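Ribokinase RBSK (Mycobacterium tuberculosis, PDB 3GO6) probably catalyses the magnesium-dependent transfer of phosphate from ATP to the O5 hydroxyl of ribose, yielding ribose 5-phosphate. Local coordinates at residues V22-S27 and A71-S76; Q62-A67 and R93-G98; A66-A71 and V288-P293; V233-V238 and A278-T283; D248-V253 and R273-A278. All blocks are in the same frame, centred on the assembly; numbering follows the deposited sequence.

Contact 1. Residues V22-S27 and A71-S76; sequences VCVVGS and AQVQFS
Parallel strands 21-25 and 72-76 pair at one border of the eight-stranded central sheet of the ribokinase fold, and their register runs from Val22 beside Val73 to Val25 beside Ser76. They are joined by a beta-alpha-beta crossover whose returning helix is 58-68, with other strands inserted before it. The ladder shows the usual zigzag of a parallel pair: the amide of Val22 reaches Gln72 O (2.9 Å), Val22 O receives Gln74 N, Gln74 O takes Val24 N (2.8 Å), and Val24 O takes Ser76 N. A last rung, Gly26 N to Ser76 O at 3.1 Å, carries the pairing past the bridged residues. Val22, Val24, Val73 and Phe75 share one sheet face, where Ala63, Ala66 and Ala67 of helix 58-68 pack on Val73 and Ala255 of helix 246-257 on Val22. Val24 sends its two methyls to different partners, CG2 to Val73 CG1 (4.1 Å) and CG1 to Phe75 CD1 (4.0 Å). With its CG opposite the backbone N (chi1 174°), the Phe75 ring leans forward and across to Gly26 and Ser27, just past the strand, where its CZ lies 3.4 Å from Gly26 O.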
# COMPACT_ATOMS: atom_id res chain seq x y z
N VAL A 22 9.06 26.19 16.79
CA VAL A 22 9.62 24.90 16.40
C VAL A 22 9.79 24.87 14.90
O VAL A 22 8.83 25.14 14.17
CB VAL A 22 8.73 23.74 16.90
CG1 VAL A 22 9.20 22.42 16.32
CG2 VAL A 22 8.72 23.72 18.45
N CYS A 23 11.00 24.56 14.43
CA CYS A 23 11.23 24.27 13.02
C CYS A 23 11.44 22.77 12.79
O CYS A 23 12.35 22.16 13.37
CB CYS A 23 12.43 25.05 12.48
SG CYS A 23 12.84 24.55 10.80
N VAL A 24 10.57 22.16 11.98
CA VAL A 24 10.70 20.74 11.68
C VAL A 24 11.30 20.61 10.28
O VAL A 24 10.76 21.13 9.31
CB VAL A 24 9.34 20.01 11.74
CG1 VAL A 24 9.49 18.52 11.42
CG2 VAL A 24 8.69 20.22 13.11
N VAL A 25 12.42 19.91 10.18
CA VAL A 25 13.03 19.65 8.88
C VAL A 25 12.93 18.13 8.69
O VAL A 25 13.55 17.37 9.44
CB VAL A 25 14.51 20.15 8.80
CG1 VAL A 25 15.19 19.69 7.49
CG2 VAL A 25 14.58 21.68 8.90
N GLY A 26 12.13 17.69 7.74
CA GLY A 26 11.83 16.26 7.65
C GLY A 26 10.90 15.89 6.53
O GLY A 26 10.76 16.65 5.55
N SER A 27 10.27 14.73 6.68
CA SER A 27 9.58 14.10 5.57
C SER A 27 8.07 14.25 5.61
O SER A 27 7.47 14.43 6.68
CB SER A 27 9.92 12.61 5.57
OG SER A 27 9.63 12.10 6.85
N ALA A 71 2.96 25.04 19.95
CA ALA A 71 4.12 25.68 19.35
C ALA A 71 3.73 26.44 18.08
O ALA A 71 2.71 26.14 17.45
CB ALA A 71 5.23 24.62 19.03
N GLN A 72 4.55 27.43 17.74
CA GLN A 72 4.45 28.04 16.43
C GLN A 72 5.42 27.31 15.52
O GLN A 72 6.62 27.32 15.74
CB GLN A 72 4.77 29.54 16.50
CG GLN A 72 4.04 30.32 15.40
CD GLN A 72 2.50 30.23 15.53
OE1 GLN A 72 1.93 30.65 16.55
NE2 GLN A 72 1.84 29.66 14.51
N VAL A 73 4.87 26.64 14.50
CA VAL A 73 5.64 25.64 13.76
C VAL A 73 5.86 26.02 12.31
O VAL A 73 4.92 26.47 11.63
CB VAL A 73 4.96 24.25 13.83
CG1 VAL A 73 5.83 23.18 13.14
CG2 VAL A 73 4.67 23.85 15.29
N GLN A 74 7.09 25.84 11.85
CA GLN A 74 7.44 25.87 10.43
C GLN A 74 7.93 24.49 10.00
O GLN A 74 8.69 23.83 10.73
CB GLN A 74 8.57 26.87 10.19
CG GLN A 74 8.13 28.33 10.39
CD GLN A 74 7.22 28.82 9.26
OE1 GLN A 74 7.15 28.23 8.17
NE2 GLN A 74 6.53 29.91 9.52
N PHE A 75 7.49 24.04 8.82
CA PHE A 75 7.97 22.78 8.27
C PHE A 75 8.83 23.08 7.03
O PHE A 75 8.46 23.93 6.19
CB PHE A 75 6.77 21.87 7.96
CG PHE A 75 7.13 20.59 7.25
CD1 PHE A 75 7.79 19.56 7.92
CD2 PHE A 75 6.78 20.41 5.90
CE1 PHE A 75 8.11 18.37 7.25
CE2 PHE A 75 7.09 19.22 5.22
CZ PHE A 75 7.77 18.19 5.90
N SER A 76 9.98 22.42 6.96
CA SER A 76 10.84 22.44 5.79
C SER A 76 10.96 21.00 5.28
O SER A 76 11.43 20.12 5.99
CB SER A 76 12.22 23.00 6.16
OG SER A 76 13.07 23.01 5.02

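Contact 2. Residues Q62-A67 and R93-G98; sequences QAVAAA and RANAVG
The side-chain amide of Asn95 has one face covered by Val64, CG1 over the amide carbon and CG2 over the link to CB. CG1 lies almost straight above Asn95 CG at 3.8 Å, and CG2 is 3.9 Å from Asn95 CB, on the ND2 side. The amide's polar ends point to other partners: OD1 accepts from Arg68 NH2 and ND2 donates to His91 O, so the plate is held in its rotation by two bonds while the valine presses on it. A Val64 chi1 of 168° turns both of its branches to Asn95. The rest is van der Waals contact of methyls with methyls and with backbone carbonyls. Val97 stands over the helix, its CG1 3.9 Å from Ala63 CB and its CG2 3.8 Å from Ala63 O, and Val97 CG2 also reaches Ala67 CB at 4.2 Å. The same methyl of Ala67 rests against the backbone, 3.4 Å from Asn95 O. Small residues one turn apart, Ala63 and Ala67, thus make a shallow seat for a branched one. Val97 and Asn95 are presented by the end of helix 83-94, which closes in a Schellman motif: Ala96, with positive phi, is the C-prime residue, its N bonded to Arg93 O and Val97 N to Leu92 O. Val97 then packs on Phe75 of strand 72-76, an alpha-beta layer arrangement in keeping with the ribokinase fold.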
# COMPACT_ATOMS: atom_id res chain seq x y z
N GLN A 62 5.16 15.17 13.09
CA GLN A 62 5.79 15.83 14.23
C GLN A 62 5.48 17.33 14.26
O GLN A 62 5.25 17.90 15.33
CB GLN A 62 7.30 15.56 14.27
CG GLN A 62 7.54 14.08 14.58
CD GLN A 62 8.97 13.65 14.53
OE1 GLN A 62 9.88 14.46 14.51
NE2 GLN A 62 9.19 12.33 14.50
N ALA A 63 5.44 17.96 13.09
CA ALA A 63 5.06 19.37 12.98
C ALA A 63 3.62 19.59 13.44
O ALA A 63 3.34 20.53 14.19
CB ALA A 63 5.27 19.86 11.51
N VAL A 64 2.71 18.73 13.00
CA VAL A 64 1.29 18.80 13.38
C VAL A 64 1.10 18.63 14.90
O VAL A 64 0.36 19.39 15.54
CB VAL A 64 0.43 17.79 12.59
CG1 VAL A 64 -0.95 17.67 13.21
CG2 VAL A 64 0.32 18.22 11.09
N ALA A 65 1.79 17.66 15.48
CA ALA A 65 1.73 17.45 16.93
C ALA A 65 2.28 18.64 17.72
O ALA A 65 1.68 19.07 18.73
CB ALA A 65 2.46 16.15 17.32
N ALA A 66 3.42 19.18 17.29
CA ALA A 66 3.97 20.38 17.93
C ALA A 66 3.00 21.58 17.85
O ALA A 66 2.86 22.32 18.83
CB ALA A 66 5.33 20.74 17.32
N ALA A 67 2.35 21.76 16.70
CA ALA A 67 1.36 22.84 16.52
C ALA A 67 0.12 22.65 17.41
O ALA A 67 -0.31 23.60 18.08
CB ALA A 67 0.96 22.98 15.05
N ARG A 93 -1.34 23.00 6.16
CA ARG A 93 -2.04 24.30 6.31
C ARG A 93 -3.23 24.22 7.26
O ARG A 93 -3.44 25.13 8.06
CB ARG A 93 -2.52 24.85 4.96
CG ARG A 93 -1.41 25.18 3.97
CD ARG A 93 -1.96 26.12 2.81
NE ARG A 93 -3.20 25.57 2.24
CZ ARG A 93 -3.26 24.72 1.21
NH1 ARG A 93 -2.17 24.31 0.59
NH2 ARG A 93 -4.44 24.28 0.80
N ALA A 94 -4.01 23.14 7.17
CA ALA A 94 -5.19 22.94 8.00
C ALA A 94 -4.82 22.86 9.48
O ALA A 94 -5.67 23.12 10.35
CB ALA A 94 -5.94 21.67 7.58
N ASN A 95 -3.57 22.50 9.76
CA ASN A 95 -3.07 22.35 11.13
C ASN A 95 -2.15 23.47 11.62
O ASN A 95 -1.43 23.31 12.62
CB ASN A 95 -2.40 20.97 11.29
CG ASN A 95 -3.41 19.86 11.34
OD1 ASN A 95 -4.08 19.67 12.36
ND2 ASN A 95 -3.56 19.12 10.25
N ALA A 96 -2.18 24.59 10.90
CA ALA A 96 -1.41 25.81 11.22
C ALA A 96 0.11 25.65 11.15
O ALA A 96 0.86 26.36 11.83
CB ALA A 96 -1.84 26.42 12.60
N VAL A 97 0.57 24.73 10.29
CA VAL A 97 2.01 24.54 10.10
C VAL A 97 2.41 25.38 8.89
O VAL A 97 1.84 25.21 7.80
CB VAL A 97 2.36 23.04 9.85
CG1 VAL A 97 3.82 22.88 9.50
CG2 VAL A 97 1.97 22.15 11.07
N GLY A 98 3.39 26.25 9.08
CA GLY A 98 3.90 27.09 7.99
C GLY A 98 4.69 26.30 6.97
O GLY A 98 5.42 25.38 7.33

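Contact 3. Residues A66-A71 and V288-P293; sequences AARAGA and VGDCAP. With RIB (alpha-D-ribofuranose), chain C.
A salt bridge joins Arg68 NH2 to Asp290 OD1 at 2.6 Å. The carboxylate oxygen lies practically in the guanidinium plane, yet the two flat groups stand at 89° to each other, so the nitrogen meets OD1 from above the carboxylate plane, 37° out of it. Hydrogen bonding adds backbone acceptors. NH1 donates to Ala292 O (2.9 Å), in the carbonyl plane and on a lone pair, and more weakly to Asp290 O at 3.4 Å. An arginine extended from CG to NE is what lets the last turn of its helix span to the 288-293 loop, and several partners in or near its plane fix the guanidinium's rotation. Apolar contact is slighter, with Arg68 CD 4.0 Å from Ala292 CB. Past Arg68 the helix ends in a Schellman motif at Gly70, with Gly70 N bonded to Ala67 O and Ala71 N to Ala66 O. At its other end the loop enters the sugar pocket, where Val288 CG1 comes within 3.4 Å of ribose O3. Cys291, Ala292 and Pro293 pack on Val249 of helix 246-257, and Pro293 also touches Ala278 and Leu281 of helix 265-282.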
# COMPACT_ATOMS: atom_id res chain seq x y z
N ALA A 66 3.42 19.18 17.29
CA ALA A 66 3.97 20.38 17.93
C ALA A 66 3.00 21.58 17.85
O ALA A 66 2.86 22.32 18.83
CB ALA A 66 5.33 20.74 17.32
N ALA A 67 2.35 21.76 16.70
CA ALA A 67 1.36 22.84 16.52
C ALA A 67 0.12 22.65 17.41
O ALA A 67 -0.31 23.60 18.08
CB ALA A 67 0.96 22.98 15.05
N ARG A 68 -0.42 21.44 17.44
CA ARG A 68 -1.55 21.15 18.34
C ARG A 68 -1.18 21.30 19.82
O ARG A 68 -2.04 21.66 20.64
CB ARG A 68 -2.15 19.78 18.06
CG ARG A 68 -2.82 19.70 16.69
CD ARG A 68 -3.49 18.37 16.48
NE ARG A 68 -4.01 18.21 15.12
CZ ARG A 68 -4.62 17.10 14.68
NH1 ARG A 68 -4.80 16.07 15.50
NH2 ARG A 68 -5.05 17.03 13.43
N ALA A 69 0.08 21.04 20.16
CA ALA A 69 0.60 21.23 21.52
C ALA A 69 0.92 22.69 21.88
O ALA A 69 1.35 22.95 23.01
CB ALA A 69 1.83 20.34 21.78
N GLY A 70 0.75 23.62 20.94
CA GLY A 70 0.88 25.06 21.24
C GLY A 70 2.11 25.77 20.68
O GLY A 70 2.30 26.97 20.91
N ALA A 71 2.96 25.04 19.95
CA ALA A 71 4.12 25.68 19.35
C ALA A 71 3.73 26.44 18.08
O ALA A 71 2.71 26.14 17.45
CB ALA A 71 5.23 24.62 19.03
N VAL A 288 -2.82 7.74 11.73
CA VAL A 288 -1.41 8.00 11.98
C VAL A 288 -1.20 9.51 12.01
O VAL A 288 -0.69 10.05 13.01
CB VAL A 288 -0.55 7.31 10.87
CG1 VAL A 288 0.93 7.59 11.07
CG2 VAL A 288 -0.82 5.80 10.85
N GLY A 289 -1.60 10.18 10.94
CA GLY A 289 -1.32 11.61 10.77
C GLY A 289 -2.26 12.56 11.50
O GLY A 289 -1.99 13.76 11.60
N ASP A 290 -3.37 12.03 12.01
CA ASP A 290 -4.38 12.87 12.63
C ASP A 290 -4.66 12.55 14.11
O ASP A 290 -5.70 12.92 14.65
CB ASP A 290 -5.66 12.85 11.80
CG ASP A 290 -6.61 14.00 12.13
OD1 ASP A 290 -6.19 15.18 12.06
OD2 ASP A 290 -7.79 13.73 12.45
N CYS A 291 -3.70 11.92 14.80
CA CYS A 291 -3.96 11.46 16.17
C CYS A 291 -3.38 12.32 17.30
O CYS A 291 -3.52 11.96 18.49
CB CYS A 291 -3.47 10.02 16.31
SG CYS A 291 -1.68 9.80 16.10
N ALA A 292 -2.73 13.43 16.97
CA ALA A 292 -2.12 14.29 18.00
C ALA A 292 -3.18 15.04 18.81
O ALA A 292 -4.08 15.66 18.24
CB ALA A 292 -1.13 15.25 17.37
N PRO A 293 -3.09 14.99 20.15
CA PRO A 293 -4.07 15.66 20.98
C PRO A 293 -3.82 17.17 21.08
O PRO A 293 -2.69 17.65 20.88
CB PRO A 293 -3.87 14.99 22.34
CG PRO A 293 -2.41 14.72 22.38
CD PRO A 293 -2.08 14.28 20.97
O5 RIB C . 5.74 7.44 12.31
C5 RIB C . 4.74 7.11 11.33
C4 RIB C . 5.11 7.79 10.00
O4 RIB C . 6.27 7.13 9.46
C3 RIB C . 4.05 7.64 8.92
O3 RIB C . 3.17 8.78 8.78
C2 RIB C . 4.84 7.34 7.66
O2 RIB C . 4.63 8.33 6.65
C1 RIB C . 6.31 7.22 8.05
O1 RIB C . 7.05 8.40 7.70

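Contact 4. Residues V233-V238 and A278-T283; sequences VPAPTV and AGALAT
Val238 and Thr283 each place a branch between the backbone N and the carbonyl carbon, the crowded position: CG2 in the valine and OG1 in the threonine (chi1 70°). These choices bring the two branches together, Val238 CG2 lying 3.5 Å from Thr283 OG1. The hydroxyl itself is turned back into its own helix, where it donates to Ala280 O at 2.6 Å, in the carbonyl plane and on a lone pair. That oxygen also accepts the Thr283 backbone N (3.0 Å), so one carbonyl in the last turn is gripped twice by a single residue. The valine methyl lies close to this pair of bonds, being 3.9 Å from Ala280 O as well. The rest of the contact gathers round a single methyl group. Ala280 CB points into the curve of the 233-238 chain and is met by Pro236 twice, through the backbone O at 3.8 Å and through ring atom CD at 4.1 Å. Ala235 CB approaches it at 4.3 Å, and Val238 CG1 is the farthest of these neighbours, at 4.4 Å. The chain thus folds over the helix by van der Waals contact, with no polar bond passing between the two segments. Beyond Val238 it runs on to Val241 and Asp242, to whose backbones Thr283 is hydrogen-bonded. Asp242 and Ala282, together with Ala244, Val285 and Gly287, make up the site of the bound magnesium, where a potassium site is predicted. The contact thus borders the cation site of a PfkB-family kinase at the C-terminal end of helix 265-282, beside the loop.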
# COMPACT_ATOMS: atom_id res chain seq x y z
N VAL A 233 10.22 7.82 32.92
CA VAL A 233 9.06 8.68 33.01
C VAL A 233 7.88 7.84 32.49
O VAL A 233 7.89 7.46 31.32
CB VAL A 233 9.21 9.97 32.16
CG1 VAL A 233 7.96 10.83 32.27
CG2 VAL A 233 10.44 10.78 32.58
N PRO A 234 6.91 7.52 33.37
CA PRO A 234 5.73 6.73 32.97
C PRO A 234 4.72 7.48 32.10
O PRO A 234 4.66 8.72 32.11
CB PRO A 234 5.09 6.35 34.32
CG PRO A 234 5.43 7.49 35.20
CD PRO A 234 6.87 7.83 34.82
N ALA A 235 3.94 6.71 31.35
CA ALA A 235 2.82 7.24 30.58
C ALA A 235 1.52 6.86 31.28
O ALA A 235 1.50 5.86 31.99
CB ALA A 235 2.84 6.64 29.16
N PRO A 236 0.44 7.62 31.07
CA PRO A 236 -0.90 7.16 31.47
C PRO A 236 -1.23 5.76 30.93
O PRO A 236 -0.86 5.42 29.80
CB PRO A 236 -1.83 8.20 30.84
CG PRO A 236 -1.00 9.42 30.70
CD PRO A 236 0.39 8.96 30.44
N THR A 237 -1.92 4.96 31.75
CA THR A 237 -2.34 3.63 31.33
C THR A 237 -3.57 3.78 30.44
O THR A 237 -4.52 4.45 30.82
CB THR A 237 -2.69 2.75 32.56
OG1 THR A 237 -1.58 2.75 33.46
CG2 THR A 237 -2.97 1.32 32.13
N VAL A 238 -3.54 3.16 29.26
CA VAL A 238 -4.67 3.24 28.33
C VAL A 238 -4.93 1.90 27.65
O VAL A 238 -4.04 1.04 27.59
CB VAL A 238 -4.44 4.34 27.22
CG1 VAL A 238 -4.30 5.75 27.83
CG2 VAL A 238 -3.25 4.00 26.36
N ALA A 278 0.95 12.69 25.85
CA ALA A 278 0.43 12.89 24.49
C ALA A 278 0.57 11.63 23.64
O ALA A 278 -0.36 11.27 22.89
CB ALA A 278 1.09 14.09 23.82
N GLY A 279 1.71 10.96 23.75
CA GLY A 279 1.94 9.69 23.08
C GLY A 279 0.91 8.63 23.44
O GLY A 279 0.41 7.91 22.56
N ALA A 280 0.57 8.56 24.72
CA ALA A 280 -0.46 7.61 25.19
C ALA A 280 -1.82 7.92 24.56
O ALA A 280 -2.48 7.02 24.01
CB ALA A 280 -0.54 7.64 26.72
N LEU A 281 -2.23 9.18 24.63
CA LEU A 281 -3.46 9.67 24.02
C LEU A 281 -3.52 9.38 22.52
O LEU A 281 -4.58 9.07 21.97
CB LEU A 281 -3.60 11.19 24.23
CG LEU A 281 -3.87 11.72 25.63
CD1 LEU A 281 -4.00 13.23 25.61
CD2 LEU A 281 -5.12 11.08 26.26
N ALA A 282 -2.36 9.48 21.87
CA ALA A 282 -2.25 9.23 20.43
C ALA A 282 -2.58 7.77 20.09
O ALA A 282 -3.05 7.49 19.01
CB ALA A 282 -0.84 9.62 19.95
N THR A 283 -2.37 6.85 21.03
CA THR A 283 -2.67 5.44 20.78
C THR A 283 -4.17 5.11 20.90
O THR A 283 -4.59 3.99 20.59
CB THR A 283 -1.87 4.49 21.72
OG1 THR A 283 -2.38 4.63 23.06
CG2 THR A 283 -0.37 4.85 21.68

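Contact 5. Residues D248-V253 and R273-A278; sequences DVFAGV and RRACAA. With RIB (alpha-D-ribofuranose), chain C.
Phe250 and Ala275 form the dense part of the contact. Ala275 CB sits over the centre of the Phe250 ring, 3.7 Å from the centroid and 12° off the normal, a CH-pi contact, and the same methyl is 3.4 Å from Phe250 O. Cys276, which belongs to the ADP site of this protein, takes the ring's rim instead: its SG lies in the ring plane, 3.7 Å from CE1, as a sulfur-aromatic contact. A chi1 of 179° swings the Phe250 ring away from its backbone N and out to helix 265-282, where CD1 comes to 3.3 Å from Ala275 O. Ala278 fills the next turn, its CB meeting Val253 CG2 at 3.6 Å and Val249 CG1 at 3.8 Å. Small residues at 275 and 278 let the two segments approach to 7.9 Å between axes while running nearly antiparallel, at 152°. The contact thins at Arg274, whose backbone O (3.8 Å) and CB come near Val253 CG1, and whose guanidinium goes to a salt bridge with Asp299. Arg273 faces away toward solvent. Helix 246-257 reaches the active site at its other flank: Asp248, the predicted proton acceptor, takes a hydrogen bond from ribose O5 and is bonded to Asn61 and Gln62. It lies against strand 212-216, where Phe250 touches Val214 and Thr216; helix 295-303 packs on helix 265-282 through Ile298, and helix 58-68 meets Ala251 through Gln62.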
# COMPACT_ATOMS: atom_id res chain seq x y z
N ASP A 248 5.64 9.89 16.72
CA ASP A 248 5.74 11.23 16.12
C ASP A 248 5.06 12.25 17.00
O ASP A 248 5.53 13.37 17.13
CB ASP A 248 5.09 11.26 14.73
CG ASP A 248 5.86 10.43 13.72
OD1 ASP A 248 7.10 10.31 13.89
OD2 ASP A 248 5.23 9.88 12.79
N VAL A 249 3.94 11.86 17.61
CA VAL A 249 3.25 12.73 18.57
C VAL A 249 4.16 13.01 19.77
O VAL A 249 4.35 14.17 20.16
CB VAL A 249 1.88 12.15 19.03
CG1 VAL A 249 1.27 13.05 20.12
CG2 VAL A 249 0.89 12.07 17.83
N PHE A 250 4.74 11.96 20.35
CA PHE A 250 5.70 12.14 21.46
C PHE A 250 6.79 13.16 21.07
O PHE A 250 7.06 14.10 21.82
CB PHE A 250 6.30 10.78 21.84
CG PHE A 250 7.33 10.85 22.96
CD1 PHE A 250 6.97 10.48 24.26
CD2 PHE A 250 8.64 11.27 22.71
CE1 PHE A 250 7.91 10.53 25.31
CE2 PHE A 250 9.59 11.34 23.74
CZ PHE A 250 9.21 10.96 25.05
N ALA A 251 7.37 13.01 19.88
CA ALA A 251 8.50 13.85 19.45
C ALA A 251 8.09 15.30 19.25
O ALA A 251 8.79 16.23 19.69
CB ALA A 251 9.14 13.29 18.18
N GLY A 252 6.94 15.51 18.60
CA GLY A 252 6.45 16.87 18.33
C GLY A 252 6.11 17.59 19.61
O GLY A 252 6.41 18.78 19.78
N VAL A 253 5.47 16.87 20.53
CA VAL A 253 5.14 17.45 21.85
C VAL A 253 6.40 17.74 22.68
O VAL A 253 6.47 18.77 23.38
CB VAL A 253 4.14 16.57 22.64
CG1 VAL A 253 3.95 17.10 24.08
CG2 VAL A 253 2.83 16.53 21.89
N ARG A 273 7.19 14.47 30.64
CA ARG A 273 5.86 14.08 31.14
C ARG A 273 4.76 14.37 30.13
O ARG A 273 3.89 13.54 29.90
CB ARG A 273 5.54 14.76 32.48
CG ARG A 273 6.28 14.09 33.64
CD ARG A 273 6.21 14.89 34.94
NE ARG A 273 6.93 14.17 35.99
CZ ARG A 273 7.24 14.66 37.19
NH1 ARG A 273 6.93 15.91 37.52
NH2 ARG A 273 7.89 13.88 38.07
N ARG A 274 4.80 15.56 29.54
CA ARG A 274 3.78 15.96 28.57
C ARG A 274 3.87 15.11 27.30
O ARG A 274 2.86 14.68 26.77
CB ARG A 274 3.93 17.45 28.25
CG ARG A 274 3.51 18.34 29.45
CD ARG A 274 3.64 19.83 29.19
NE ARG A 274 2.65 20.27 28.22
CZ ARG A 274 1.36 20.49 28.48
NH1 ARG A 274 0.89 20.33 29.72
NH2 ARG A 274 0.54 20.88 27.51
N ALA A 275 5.09 14.85 26.84
CA ALA A 275 5.30 14.03 25.64
C ALA A 275 4.81 12.60 25.89
O ALA A 275 4.15 12.01 25.02
CB ALA A 275 6.80 14.06 25.20
N CYS A 276 5.08 12.07 27.09
CA CYS A 276 4.61 10.73 27.45
C CYS A 276 3.09 10.66 27.46
O CYS A 276 2.50 9.72 26.92
CB CYS A 276 5.18 10.27 28.82
SG CYS A 276 6.85 9.64 28.73
N ALA A 277 2.44 11.67 28.05
CA ALA A 277 0.98 11.71 28.08
C ALA A 277 0.39 11.82 26.69
O ALA A 277 -0.58 11.13 26.37
CB ALA A 277 0.46 12.86 28.97
N ALA A 278 0.95 12.69 25.85
CA ALA A 278 0.43 12.89 24.49
C ALA A 278 0.57 11.63 23.64
O ALA A 278 -0.36 11.27 22.89
CB ALA A 278 1.09 14.09 23.82
O5 RIB C . 5.74 7.44 12.31
C5 RIB C . 4.74 7.11 11.33
C4 RIB C . 5.11 7.79 10.00
O4 RIB C . 6.27 7.13 9.46
C3 RIB C . 4.05 7.64 8.92
O3 RIB C . 3.17 8.78 8.78
C2 RIB C . 4.84 7.34 7.66
O2 RIB C . 4.63 8.33 6.65
C1 RIB C . 6.31 7.22 8.05
O1 RIB C . 7.05 8.40 7.70

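How the contacts relate
Helix 58-68 ties three of the contacts together: contacts 2 and 3 share Ala66 and Ala67, their centres about 7 Å apart, and the centre of contact 1 is about 8 Å from that of contact 2, the strand 72-76 backbone being linked to it by Phe75 N to Gly98 O at 2.9 Å. Helix 265-282 does the same for contacts 4 and 5, which share Ala278. The two groups meet through Gln62 NE2 and Asp248 OD1, 3.0 Å apart, and through Pro293 against Ala278. Contacts 3 and 5 both touch ribose, while contact 4 holds Ala282 of the magnesium site. Contacts 1 and 4, about 23 Å between centres, lie on opposite sides of the chain's centre.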